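Local structure of peptidase M16 domain protein (Alicyclobacillus acidocaldarius subsp. acidocaldarius DSM 446, 4XEA) at residues V20-R25 with G200-D205; N193-I198 with N373-F378; Y32-T37 with H94-F99; A80-S85 with I105-G110. The protein probably cleaves peptides as a metallopeptidase of the M16 (insulinase) family, with a nickel ion occupying the metal site in this crystal. All blocks are in the same frame, centred on the assembly; numbering follows the deposited sequence.

Interactions 1, 2 and 3 all build on the mixed sheet of the N-terminal half of the chain, and interaction 4 lies at its border. Interactions 1 and 2 share strand 194-200, and interactions 2 and 3 join directly, since this strand pairs with strand 31-37. Interactions 2 and 3 are core contacts, the one purely apolar between strand and helix, the other a regular ladder of backbone bonds. Interaction 1 is also buried, yet there the ladder ends in a turn. Interaction 4 is only partly buried, and its chemistry changes accordingly: histidines and a lysine make the contact, where interaction 2 uses valines and aromatic rings. Phe99 of interaction 3 reaches His108 of interaction 4.

Interaction 1: residues V20-R25 with G200-D205; sequences VTLMPR and GGFDAD
The carbonyl oxygen Gly200 O is gripped by two backbone N-H groups arriving from opposite faces of its plane: Arg25 N at 2.7 Å, and Phe202 N, two residues further along the same segment, at 3.0 Å. The first bond carries on the parallel pairing of strands 19-24 and 194-200 in the mixed sheet; the second belongs to an inverse gamma turn centred on Gly201, with which the chain leaves the strand for helix 204-216. Gly200 N adds a second rung by donating to Met23 O over 3.2 Å. Glycine suits this position because its phi and psi (133°, -154°) would drive any beta carbon into the carbonyl oxygen of the residue before.

Phe202 has its CG between the backbone N and the carbonyl carbon (chi1 65°), a setting that turns the ring back to the strand. Its edge receives Leu22, whose CB lies 3.8 Å from Phe202 CZ, while Pro24 CB stands over one face, near the rim. Proline suits the place because its compact apolar ring meets both Phe202 and Ala204. The guanidinium of Arg25 turns elsewhere, to Asn367, and Asp203 N-caps the helix through Glu206 N. The first helical residue, Ala204, is small enough for the strand to come close: its CB touches Pro24 CG at 3.6 Å.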
loop_
_atom_site.group_PDB
_atom_site.type_symbol
_atom_site.label_atom_id
_atom_site.label_comp_id
_atom_site.label_asym_id
_atom_site.label_seq_id
_atom_site.Cartn_x
_atom_site.Cartn_y
_atom_site.Cartn_z
ATOM N N VAL A 20 -2.854 26.983 -9.123
ATOM C CA VAL A 20 -1.687 26.352 -8.582
ATOM C C VAL A 20 -1.771 26.423 -7.069
ATOM O O VAL A 20 -2.111 27.471 -6.513
ATOM C CB VAL A 20 -0.357 27.025 -9.013
ATOM C CG1 VAL A 20 0.894 26.240 -8.412
ATOM C CG2 VAL A 20 -0.236 27.120 -10.543
ATOM N N THR A 21 -1.444 25.308 -6.406
ATOM C CA THR A 21 -1.325 25.273 -4.944
ATOM C C THR A 21 -0.008 24.620 -4.578
ATOM O O THR A 21 0.224 23.473 -4.956
ATOM C CB THR A 21 -2.481 24.490 -4.302
ATOM O OG1 THR A 21 -3.705 25.269 -4.415
ATOM C CG2 THR A 21 -2.184 24.211 -2.823
ATOM N N LEU A 22 0.851 25.354 -3.864
ATOM C CA LEU A 22 2.134 24.846 -3.414
ATOM C C LEU A 22 2.108 24.714 -1.892
ATOM O O LEU A 22 1.626 25.602 -1.186
ATOM C CB LEU A 22 3.286 25.769 -3.829
ATOM C CG LEU A 22 3.454 26.143 -5.308
ATOM C CD1 LEU A 22 4.611 27.182 -5.493
ATOM C CD2 LEU A 22 3.659 24.922 -6.197
HETATM N N MSE A 23 2.593 23.582 -1.398
HETATM C CA MSE A 23 2.702 23.318 0.037
HETATM C C MSE A 23 4.145 22.933 0.410
HETATM O O MSE A 23 4.452 21.755 0.610
HETATM C CB MSE A 23 1.726 22.190 0.429
HETATM C CG MSE A 23 0.266 22.616 0.409
HETATM SE SE MSE A 23 -0.901 21.072 0.644
HETATM C CE MSE A 23 -0.950 20.502 -1.227
ATOM N N PRO A 24 5.046 23.929 0.517
ATOM C CA PRO A 24 6.432 23.614 0.850
ATOM C C PRO A 24 6.593 23.066 2.277
ATOM O O PRO A 24 6.010 23.598 3.206
ATOM C CB PRO A 24 7.149 24.968 0.679
ATOM C CG PRO A 24 6.073 26.007 0.805
ATOM C CD PRO A 24 4.833 25.368 0.267
ATOM N N ARG A 25 7.352 21.977 2.430
ATOM C CA ARG A 25 7.597 21.322 3.726
ATOM C C ARG A 25 9.085 21.027 3.732
ATOM O O ARG A 25 9.507 19.982 3.250
ATOM C CB ARG A 25 6.752 20.040 3.854
ATOM C CG ARG A 25 5.258 20.251 3.544
ATOM C CD ARG A 25 4.483 18.932 3.450
ATOM N NE ARG A 25 4.405 18.275 4.754
ATOM C CZ ARG A 25 4.216 16.971 4.966
ATOM N NH1 ARG A 25 4.043 16.120 3.959
ATOM N NH2 ARG A 25 4.202 16.518 6.215
ATOM N N GLY A 200 5.869 19.156 -0.525
ATOM C CA GLY A 200 7.101 18.523 -0.073
ATOM C C GLY A 200 8.294 19.455 0.015
ATOM O O GLY A 200 8.142 20.680 0.196
ATOM N N GLY A 201 9.485 18.866 -0.109
ATOM C CA GLY A 201 10.764 19.577 0.121
ATOM C C GLY A 201 11.271 20.401 -1.049
ATOM O O GLY A 201 12.268 20.067 -1.648
ATOM N N PHE A 202 10.581 21.483 -1.375
ATOM C CA PHE A 202 10.991 22.376 -2.479
ATOM C C PHE A 202 10.872 23.830 -2.053
ATOM O O PHE A 202 10.163 24.141 -1.096
ATOM C CB PHE A 202 10.108 22.153 -3.703
ATOM C CG PHE A 202 8.643 22.540 -3.477
ATOM C CD1 PHE A 202 7.764 21.683 -2.811
ATOM C CD2 PHE A 202 8.169 23.774 -3.902
ATOM C CE1 PHE A 202 6.448 22.053 -2.580
ATOM C CE2 PHE A 202 6.834 24.145 -3.688
ATOM C CZ PHE A 202 5.973 23.279 -3.027
ATOM N N ASP A 203 11.529 24.721 -2.793
ATOM C CA ASP A 203 11.478 26.154 -2.487
ATOM C C ASP A 203 10.305 26.720 -3.215
ATOM O O ASP A 203 10.258 26.659 -4.435
ATOM C CB ASP A 203 12.779 26.848 -2.918
ATOM C CG ASP A 203 12.765 28.330 -2.627
ATOM O OD1 ASP A 203 11.902 29.069 -3.142
ATOM O OD2 ASP A 203 13.621 28.758 -1.865
ATOM N N ALA A 204 9.347 27.257 -2.475
ATOM C CA ALA A 204 8.097 27.716 -3.085
ATOM C C ALA A 204 8.283 28.941 -4.004
ATOM O O ALA A 204 7.625 29.061 -5.040
ATOM C CB ALA A 204 7.039 27.996 -2.005
ATOM N N ASP A 205 9.194 29.835 -3.642
ATOM C CA ASP A 205 9.442 31.029 -4.467
ATOM C C ASP A 205 10.078 30.593 -5.789
ATOM O O ASP A 205 9.736 31.101 -6.850
ATOM C CB ASP A 205 10.379 32.028 -3.762
ATOM C CG ASP A 205 9.829 32.541 -2.425
ATOM O OD1 ASP A 205 8.617 32.806 -2.302
ATOM O OD2 ASP A 205 10.647 32.714 -1.496
#

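Interaction 2: residues N193-I198 with N373-F378; sequences NMVLVI and NWVTYF
Val197 CG2 lies between two groups of the helix, 3.6 Å from Val375 CG2 and 3.7 Å from Trp374 CE3. Its other methyl, CG1, rests against Trp374 CB, and the two side chains cross at about a right angle. Val195, two residues earlier in the strand, divides its branches in a similar way. With CG1 set between the backbone N and the carbonyl carbon (chi1 68°), that methyl meets Val375 CG1 at 3.8 Å, and CG2 is left to approach Phe378 CD2 at 3.7 Å and, more loosely, Trp374 CZ3 at 4.1 Å. No hydrogen bond joins the two segments; the contact is made of methyls and rings, and beta-branched valines are apt for it because they favour extended backbone and offer two short, stiff branches.

This is helix-on-sheet packing of an alpha/beta layer: strand 194-198 and helix 373-378 run nearly antiparallel, at 157°, with axes 8.6 Å apart. Trp374, Val375 and Phe378 fall on one side of the helix, as their spacing of one and four residues requires. On the strand, alternation sends Val195 and Val197 to this helix and leaves Leu196 to face helix 105-116 across the sheet.

Further out, Phe385 meets the Trp374 ring edge-to-face, and Thr21 of the adjoining strand 19-24 packs on it as well. Val375 also reaches Ala36 on strand 31-37, while Phe378 is bordered by Val19 and by Arg38.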
loop_
_atom_site.group_PDB
_atom_site.type_symbol
_atom_site.label_atom_id
_atom_site.label_comp_id
_atom_site.label_asym_id
_atom_site.label_seq_id
_atom_site.Cartn_x
_atom_site.Cartn_y
_atom_site.Cartn_z
ATOM N N ASN A 193 -9.077 24.497 -17.386
ATOM C CA ASN A 193 -9.803 23.303 -16.941
ATOM C C ASN A 193 -8.975 22.410 -16.013
ATOM O O ASN A 193 -9.372 21.263 -15.726
ATOM C CB ASN A 193 -10.300 22.476 -18.127
ATOM C CG ASN A 193 -11.414 21.447 -17.713
ATOM O OD1 ASN A 193 -12.364 21.780 -16.997
ATOM N ND2 ASN A 193 -11.320 20.245 -18.238
HETATM N N MSE A 194 -7.819 22.921 -15.577
HETATM C CA MSE A 194 -6.826 22.100 -14.867
HETATM C C MSE A 194 -6.341 22.692 -13.544
HETATM O O MSE A 194 -6.690 23.827 -13.182
HETATM C CB MSE A 194 -5.635 21.773 -15.793
HETATM C CG MSE A 194 -6.030 21.055 -17.068
HETATM SE SE MSE A 194 -4.574 20.296 -18.117
HETATM C CE MSE A 194 -3.878 18.906 -16.908
ATOM N N VAL A 195 -5.528 21.903 -12.825
ATOM C CA VAL A 195 -5.019 22.280 -11.523
ATOM C C VAL A 195 -3.649 21.625 -11.347
ATOM O O VAL A 195 -3.425 20.514 -11.839
ATOM C CB VAL A 195 -5.985 21.910 -10.377
ATOM C CG1 VAL A 195 -6.108 20.352 -10.175
ATOM C CG2 VAL A 195 -5.616 22.648 -9.081
ATOM N N LEU A 196 -2.734 22.369 -10.712
ATOM C CA LEU A 196 -1.376 21.920 -10.397
ATOM C C LEU A 196 -1.156 22.074 -8.896
ATOM O O LEU A 196 -1.290 23.183 -8.353
ATOM C CB LEU A 196 -0.335 22.762 -11.153
ATOM C CG LEU A 196 1.147 22.422 -10.944
ATOM C CD1 LEU A 196 1.444 20.958 -11.399
ATOM C CD2 LEU A 196 2.027 23.427 -11.687
ATOM N N VAL A 197 -0.812 20.962 -8.233
ATOM C CA VAL A 197 -0.672 20.931 -6.765
ATOM C C VAL A 197 0.635 20.207 -6.439
ATOM O O VAL A 197 0.926 19.166 -7.011
ATOM C CB VAL A 197 -1.877 20.275 -6.084
ATOM C CG1 VAL A 197 -1.765 20.323 -4.590
ATOM C CG2 VAL A 197 -3.214 20.999 -6.521
ATOM N N ILE A 198 1.426 20.809 -5.555
ATOM C CA ILE A 198 2.770 20.302 -5.232
ATOM C C ILE A 198 2.971 20.394 -3.734
ATOM O O ILE A 198 2.711 21.443 -3.139
ATOM C CB ILE A 198 3.858 21.122 -5.916
ATOM C CG1 ILE A 198 3.533 21.322 -7.389
ATOM C CG2 ILE A 198 5.268 20.437 -5.781
ATOM C CD1 ILE A 198 4.574 22.148 -8.128
ATOM N N ASN A 373 -5.831 14.823 -2.649
ATOM C CA ASN A 373 -7.082 15.382 -2.123
ATOM C C ASN A 373 -7.345 16.848 -2.437
ATOM O O ASN A 373 -8.490 17.222 -2.749
ATOM C CB ASN A 373 -7.210 15.057 -0.666
ATOM C CG ASN A 373 -7.527 13.598 -0.481
ATOM O OD1 ASN A 373 -8.654 13.227 -0.609
ATOM N ND2 ASN A 373 -6.522 12.761 -0.338
ATOM N N TRP A 374 -6.307 17.669 -2.445
ATOM C CA TRP A 374 -6.467 19.075 -2.849
ATOM C C TRP A 374 -6.986 19.102 -4.281
ATOM O O TRP A 374 -8.005 19.765 -4.595
ATOM C CB TRP A 374 -5.151 19.887 -2.741
ATOM C CG TRP A 374 -5.430 21.308 -2.429
ATOM C CD1 TRP A 374 -5.333 21.880 -1.209
ATOM C CD2 TRP A 374 -5.872 22.338 -3.328
ATOM N NE1 TRP A 374 -5.673 23.193 -1.273
ATOM C CE2 TRP A 374 -6.070 23.491 -2.557
ATOM C CE3 TRP A 374 -6.167 22.385 -4.699
ATOM C CZ2 TRP A 374 -6.492 24.721 -3.114
ATOM C CZ3 TRP A 374 -6.618 23.611 -5.268
ATOM C CH2 TRP A 374 -6.811 24.739 -4.472
ATOM N N VAL A 375 -6.334 18.303 -5.128
ATOM C CA VAL A 375 -6.723 18.189 -6.539
ATOM C C VAL A 375 -8.169 17.746 -6.710
ATOM O O VAL A 375 -8.948 18.352 -7.469
ATOM C CB VAL A 375 -5.851 17.192 -7.299
ATOM C CG1 VAL A 375 -6.466 16.896 -8.651
ATOM C CG2 VAL A 375 -4.375 17.736 -7.454
ATOM N N THR A 376 -8.490 16.655 -6.028
ATOM C CA THR A 376 -9.779 16.005 -6.180
ATOM C C THR A 376 -10.941 16.878 -5.738
ATOM O O THR A 376 -11.911 17.020 -6.473
ATOM C CB THR A 376 -9.785 14.598 -5.475
ATOM O OG1 THR A 376 -8.892 13.748 -6.206
ATOM C CG2 THR A 376 -11.153 13.981 -5.585
ATOM N N TYR A 377 -10.866 17.450 -4.550
ATOM C CA TYR A 377 -11.936 18.327 -4.076
ATOM C C TYR A 377 -12.036 19.625 -4.882
ATOM O O TYR A 377 -13.131 20.123 -5.142
ATOM C CB TYR A 377 -11.782 18.615 -2.577
ATOM C CG TYR A 377 -12.124 17.401 -1.691
ATOM C CD1 TYR A 377 -13.328 16.713 -1.891
ATOM C CD2 TYR A 377 -11.281 16.949 -0.673
ATOM C CE1 TYR A 377 -13.683 15.645 -1.137
ATOM C CE2 TYR A 377 -11.660 15.841 0.143
ATOM C CZ TYR A 377 -12.866 15.205 -0.129
ATOM O OH TYR A 377 -13.332 14.108 0.568
ATOM N N PHE A 378 -10.892 20.194 -5.263
ATOM C CA PHE A 378 -10.912 21.383 -6.137
ATOM C C PHE A 378 -11.658 21.130 -7.443
ATOM O O PHE A 378 -12.599 21.854 -7.798
ATOM C CB PHE A 378 -9.489 21.907 -6.416
ATOM C CG PHE A 378 -9.486 23.017 -7.421
ATOM C CD1 PHE A 378 -9.749 24.308 -7.030
ATOM C CD2 PHE A 378 -9.300 22.726 -8.763
ATOM C CE1 PHE A 378 -9.797 25.345 -7.983
ATOM C CE2 PHE A 378 -9.380 23.724 -9.729
ATOM C CZ PHE A 378 -9.638 25.025 -9.354
#

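Interaction 3: residues Y32-T37 with H94-F99; sequences YAMFAT and HTAYYF
Strands 32-37 and 95-99 run antiparallel in regular register, joined by six backbone hydrogen bonds between the pairs Ala33-Phe99, Phe35-Tyr97 and Thr37-Thr95; the shortest is Phe35 N to Tyr97 O at 2.8 Å.

On the face bearing Ala33, its methyl CB lies over the Phe99 ring, 3.6 Å from the centroid, a CH-pi contact in which the short alanine lets the ring come close to the strand. Phe99 CG lies between its backbone N and carbonyl carbon (chi1 73°), which carries the ring across to Ala33. On the other face Tyr32, Met34 and Tyr98 gather beside the small Ala36 and Ala96. Selenomethionine Met34 lies alongside Tyr98, its SE 3.8 Å from Ala96 CB and its bent end placing CE 3.9 Å from Tyr98 CD2. Tyr32 brings its OH to within 3.4 Å of Tyr98 CD1, the two rings nearly parallel (17°) but so offset that they hardly overlap. With an alanine in place of Tyr98, Met34 CE and the Tyr32 ring would probably lose their shared support, opening a gap between them.

Strands 194-200 and 84-90 flank the pair. Helix 367-379 packs on Met34 and Ala36, and helix 105-116 on Phe35 and Tyr97 from the other face.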
loop_
_atom_site.group_PDB
_atom_site.type_symbol
_atom_site.label_atom_id
_atom_site.label_comp_id
_atom_site.label_asym_id
_atom_site.label_seq_id
_atom_site.Cartn_x
_atom_site.Cartn_y
_atom_site.Cartn_z
ATOM N N TYR A 32 6.148 15.867 -4.199
ATOM C CA TYR A 32 5.137 15.121 -4.922
ATOM C C TYR A 32 4.292 16.176 -5.628
ATOM O O TYR A 32 3.858 17.174 -5.019
ATOM C CB TYR A 32 4.327 14.257 -3.940
ATOM C CG TYR A 32 3.288 13.290 -4.544
ATOM C CD1 TYR A 32 2.075 13.765 -5.077
ATOM C CD2 TYR A 32 3.487 11.914 -4.538
ATOM C CE1 TYR A 32 1.115 12.883 -5.616
ATOM C CE2 TYR A 32 2.515 11.020 -5.074
ATOM C CZ TYR A 32 1.340 11.525 -5.601
ATOM O OH TYR A 32 0.387 10.682 -6.146
ATOM N N ALA A 33 4.121 16.001 -6.931
ATOM C CA ALA A 33 3.484 17.018 -7.768
ATOM C C ALA A 33 2.409 16.348 -8.636
ATOM O O ALA A 33 2.654 15.279 -9.198
ATOM C CB ALA A 33 4.555 17.659 -8.648
HETATM N N MSE A 34 1.249 16.996 -8.799
HETATM C CA MSE A 34 0.198 16.437 -9.639
HETATM C C MSE A 34 -0.443 17.549 -10.483
HETATM O O MSE A 34 -0.773 18.619 -9.947
HETATM C CB MSE A 34 -0.862 15.744 -8.771
HETATM C CG MSE A 34 -2.119 15.208 -9.546
HETATM SE SE MSE A 34 -3.367 14.132 -8.479
HETATM C CE MSE A 34 -2.344 12.478 -8.248
ATOM N N PHE A 35 -0.549 17.284 -11.792
ATOM C CA PHE A 35 -1.193 18.153 -12.768
ATOM C C PHE A 35 -2.420 17.376 -13.295
ATOM O O PHE A 35 -2.252 16.320 -13.900
ATOM C CB PHE A 35 -0.173 18.434 -13.898
ATOM C CG PHE A 35 -0.553 19.534 -14.869
ATOM C CD1 PHE A 35 -1.449 20.539 -14.551
ATOM C CD2 PHE A 35 0.098 19.600 -16.094
ATOM C CE1 PHE A 35 -1.755 21.553 -15.476
ATOM C CE2 PHE A 35 -0.185 20.624 -17.017
ATOM C CZ PHE A 35 -1.121 21.584 -16.701
ATOM N N ALA A 36 -3.634 17.853 -13.018
ATOM C CA ALA A 36 -4.857 17.110 -13.353
ATOM C C ALA A 36 -5.845 17.922 -14.098
ATOM O O ALA A 36 -5.882 19.158 -13.943
ATOM C CB ALA A 36 -5.505 16.543 -12.102
ATOM N N THR A 37 -6.676 17.220 -14.878
ATOM C CA THR A 37 -7.731 17.865 -15.673
ATOM C C THR A 37 -9.105 17.397 -15.221
ATOM O O THR A 37 -9.293 16.225 -14.890
ATOM C CB THR A 37 -7.565 17.610 -17.187
ATOM O OG1 THR A 37 -8.674 18.158 -17.906
ATOM C CG2 THR A 37 -7.470 16.126 -17.444
ATOM N N HIS A 94 -11.805 12.733 -13.517
ATOM C CA HIS A 94 -10.557 13.456 -13.775
ATOM C C HIS A 94 -9.484 12.500 -14.283
ATOM O O HIS A 94 -9.605 11.257 -14.174
ATOM C CB HIS A 94 -10.092 14.267 -12.530
ATOM C CG HIS A 94 -9.586 13.429 -11.387
ATOM N ND1 HIS A 94 -10.403 12.975 -10.367
ATOM C CD2 HIS A 94 -8.340 12.976 -11.098
ATOM C CE1 HIS A 94 -9.674 12.275 -9.502
ATOM N NE2 HIS A 94 -8.415 12.283 -9.913
ATOM N N THR A 95 -8.475 13.098 -14.925
ATOM C CA THR A 95 -7.252 12.430 -15.333
ATOM C C THR A 95 -6.096 13.180 -14.680
ATOM O O THR A 95 -6.060 14.433 -14.685
ATOM C CB THR A 95 -7.054 12.461 -16.884
ATOM O OG1 THR A 95 -8.266 12.095 -17.561
ATOM C CG2 THR A 95 -5.942 11.510 -17.309
ATOM N N ALA A 96 -5.174 12.413 -14.096
ATOM C CA ALA A 96 -4.061 12.955 -13.314
ATOM C C ALA A 96 -2.698 12.439 -13.792
ATOM O O ALA A 96 -2.549 11.243 -14.105
ATOM C CB ALA A 96 -4.230 12.613 -11.837
ATOM N N TYR A 97 -1.731 13.376 -13.812
ATOM C CA TYR A 97 -0.317 13.155 -14.120
ATOM C C TYR A 97 0.523 13.617 -12.925
ATOM O O TYR A 97 0.334 14.730 -12.401
ATOM C CB TYR A 97 0.069 13.915 -15.402
ATOM C CG TYR A 97 -0.844 13.561 -16.574
ATOM C CD1 TYR A 97 -0.521 12.508 -17.420
ATOM C CD2 TYR A 97 -2.074 14.208 -16.767
ATOM C CE1 TYR A 97 -1.343 12.120 -18.436
ATOM C CE2 TYR A 97 -2.927 13.830 -17.823
ATOM C CZ TYR A 97 -2.554 12.781 -18.644
ATOM O OH TYR A 97 -3.359 12.379 -19.683
ATOM N N TYR A 98 1.447 12.764 -12.451
ATOM C CA TYR A 98 2.128 13.095 -11.202
ATOM C C TYR A 98 3.523 12.516 -11.135
ATOM O O TYR A 98 3.791 11.504 -11.781
ATOM C CB TYR A 98 1.290 12.623 -10.025
ATOM C CG TYR A 98 1.012 11.124 -9.975
ATOM C CD1 TYR A 98 1.796 10.290 -9.201
ATOM C CD2 TYR A 98 -0.052 10.554 -10.690
ATOM C CE1 TYR A 98 1.555 8.911 -9.136
ATOM C CE2 TYR A 98 -0.318 9.173 -10.616
ATOM C CZ TYR A 98 0.488 8.372 -9.837
ATOM O OH TYR A 98 0.275 7.022 -9.789
ATOM N N PHE A 99 4.416 13.197 -10.404
ATOM C CA PHE A 99 5.723 12.677 -10.137
ATOM C C PHE A 99 6.016 12.776 -8.662
ATOM O O PHE A 99 5.391 13.534 -7.919
ATOM C CB PHE A 99 6.825 13.395 -10.984
ATOM C CG PHE A 99 7.153 14.807 -10.547
ATOM C CD1 PHE A 99 7.976 15.046 -9.459
ATOM C CD2 PHE A 99 6.680 15.901 -11.276
ATOM C CE1 PHE A 99 8.294 16.345 -9.070
ATOM C CE2 PHE A 99 6.999 17.206 -10.895
ATOM C CZ PHE A 99 7.799 17.429 -9.792
#

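Interaction 4: residues A80-S85 with I105-G110; sequences AAHGAS and IAKHVG
His108 NE2 donates to the backbone oxygen His82 O from well above the carbonyl plane, 69° out of it, rather than along a lone pair. The bond is short, 2.8 Å, though bent to 142° at the hydrogen, and the oxygen lies near the plane of the imidazole. One face of this ring is filled by Ala84, whose CB sits 3.4 Å from the centroid and over its centre, a CH-pi contact sized for a lone methyl.

Beside it, Lys107, extended through chi1 (-175°) and chi2, sets one methylene, CD, over the centre of the His82 ring, 3.8 Å from its centroid; the chi3 bend turns only CE and NZ. Gly83, with its positive phi, is the C-prime residue of the Schellman motif that ends helix 75-80 before strand 84-90; helix 105-116 packs against this junction.

A leucine in place of His108 has no N-H to give, and would probably leave His82 O without this mate and Ala84 CB facing an uneven branched chain.

His82 NE2 and Lys107 NZ lie 4.2 Å apart without a bond; a charged lysine so near would by itself tend to disfavour protonation of His82, though Glu104, which also touches it, may offset this.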
loop_
_atom_site.group_PDB
_atom_site.type_symbol
_atom_site.label_atom_id
_atom_site.label_comp_id
_atom_site.label_asym_id
_atom_site.label_seq_id
_atom_site.Cartn_x
_atom_site.Cartn_y
_atom_site.Cartn_z
ATOM N N ALA A 80 13.517 10.399 -14.498
ATOM C CA ALA A 80 14.371 9.414 -13.813
ATOM C C ALA A 80 15.859 9.808 -13.777
ATOM O O ALA A 80 16.527 9.643 -12.743
ATOM C CB ALA A 80 14.195 8.037 -14.461
ATOM N N ALA A 81 16.368 10.313 -14.903
ATOM C CA ALA A 81 17.751 10.780 -14.982
ATOM C C ALA A 81 18.049 11.906 -13.977
ATOM O O ALA A 81 19.209 12.137 -13.652
ATOM C CB ALA A 81 18.079 11.239 -16.412
ATOM N N HIS A 82 17.011 12.587 -13.477
ATOM C CA HIS A 82 17.191 13.657 -12.479
ATOM C C HIS A 82 16.484 13.419 -11.124
ATOM O O HIS A 82 16.212 14.364 -10.387
ATOM C CB HIS A 82 16.789 15.008 -13.097
ATOM C CG HIS A 82 17.576 15.353 -14.323
ATOM N ND1 HIS A 82 18.815 15.949 -14.264
ATOM C CD2 HIS A 82 17.312 15.160 -15.638
ATOM C CE1 HIS A 82 19.276 16.121 -15.491
ATOM N NE2 HIS A 82 18.385 15.647 -16.343
ATOM N N GLY A 83 16.216 12.156 -10.791
ATOM C CA GLY A 83 15.809 11.772 -9.431
ATOM C C GLY A 83 14.321 11.957 -9.127
ATOM O O GLY A 83 13.946 12.468 -8.064
ATOM N N ALA A 84 13.477 11.557 -10.073
ATOM C CA ALA A 84 12.024 11.537 -9.878
ATOM C C ALA A 84 11.462 10.454 -10.759
ATOM O O ALA A 84 12.156 9.959 -11.649
ATOM C CB ALA A 84 11.383 12.899 -10.239
ATOM N N SER A 85 10.210 10.095 -10.513
ATOM C CA SER A 85 9.481 9.208 -11.418
ATOM C C SER A 85 8.033 9.658 -11.567
ATOM O O SER A 85 7.453 10.234 -10.645
ATOM C CB SER A 85 9.552 7.758 -10.947
ATOM O OG SER A 85 8.632 7.546 -9.905
ATOM N N ILE A 105 13.787 19.790 -8.747
ATOM C CA ILE A 105 12.350 19.948 -8.780
ATOM C C ILE A 105 11.969 20.937 -9.881
ATOM O O ILE A 105 10.996 20.700 -10.587
ATOM C CB ILE A 105 11.808 20.369 -7.381
ATOM C CG1 ILE A 105 12.215 19.334 -6.323
ATOM C CG2 ILE A 105 10.306 20.504 -7.392
ATOM C CD1 ILE A 105 11.846 17.895 -6.682
ATOM N N ALA A 106 12.762 22.001 -10.077
ATOM C CA ALA A 106 12.528 22.965 -11.177
ATOM C C ALA A 106 12.410 22.250 -12.517
ATOM O O ALA A 106 11.466 22.495 -13.281
ATOM C CB ALA A 106 13.640 24.058 -11.245
ATOM N N LYS A 107 13.333 21.330 -12.777
ATOM C CA LYS A 107 13.331 20.569 -14.030
ATOM C C LYS A 107 12.091 19.694 -14.159
ATOM O O LYS A 107 11.474 19.656 -15.228
ATOM C CB LYS A 107 14.598 19.717 -14.158
ATOM C CG LYS A 107 14.730 18.980 -15.494
ATOM C CD LYS A 107 16.186 18.718 -15.852
ATOM C CE LYS A 107 16.808 19.946 -16.535
ATOM N NZ LYS A 107 18.247 19.802 -16.765
ATOM N N HIS A 108 11.707 19.026 -13.071
ATOM C CA HIS A 108 10.628 18.069 -13.113
ATOM C C HIS A 108 9.282 18.779 -13.323
ATOM O O HIS A 108 8.459 18.328 -14.107
ATOM C CB HIS A 108 10.571 17.219 -11.840
ATOM C CG HIS A 108 11.793 16.376 -11.622
ATOM N ND1 HIS A 108 12.288 15.524 -12.585
ATOM C CD2 HIS A 108 12.615 16.258 -10.553
ATOM C CE1 HIS A 108 13.375 14.930 -12.127
ATOM N NE2 HIS A 108 13.599 15.360 -10.897
ATOM N N VAL A 109 9.068 19.883 -12.620
ATOM C CA VAL A 109 7.852 20.660 -12.827
ATOM C C VAL A 109 7.712 21.137 -14.270
ATOM O O VAL A 109 6.620 21.103 -14.837
ATOM C CB VAL A 109 7.756 21.856 -11.869
ATOM C CG1 VAL A 109 6.485 22.703 -12.217
ATOM C CG2 VAL A 109 7.688 21.346 -10.441
ATOM N N GLY A 110 8.821 21.605 -14.833
ATOM C CA GLY A 110 8.913 21.988 -16.251
ATOM C C GLY A 110 8.565 20.830 -17.186
ATOM O O GLY A 110 7.794 20.995 -18.129
#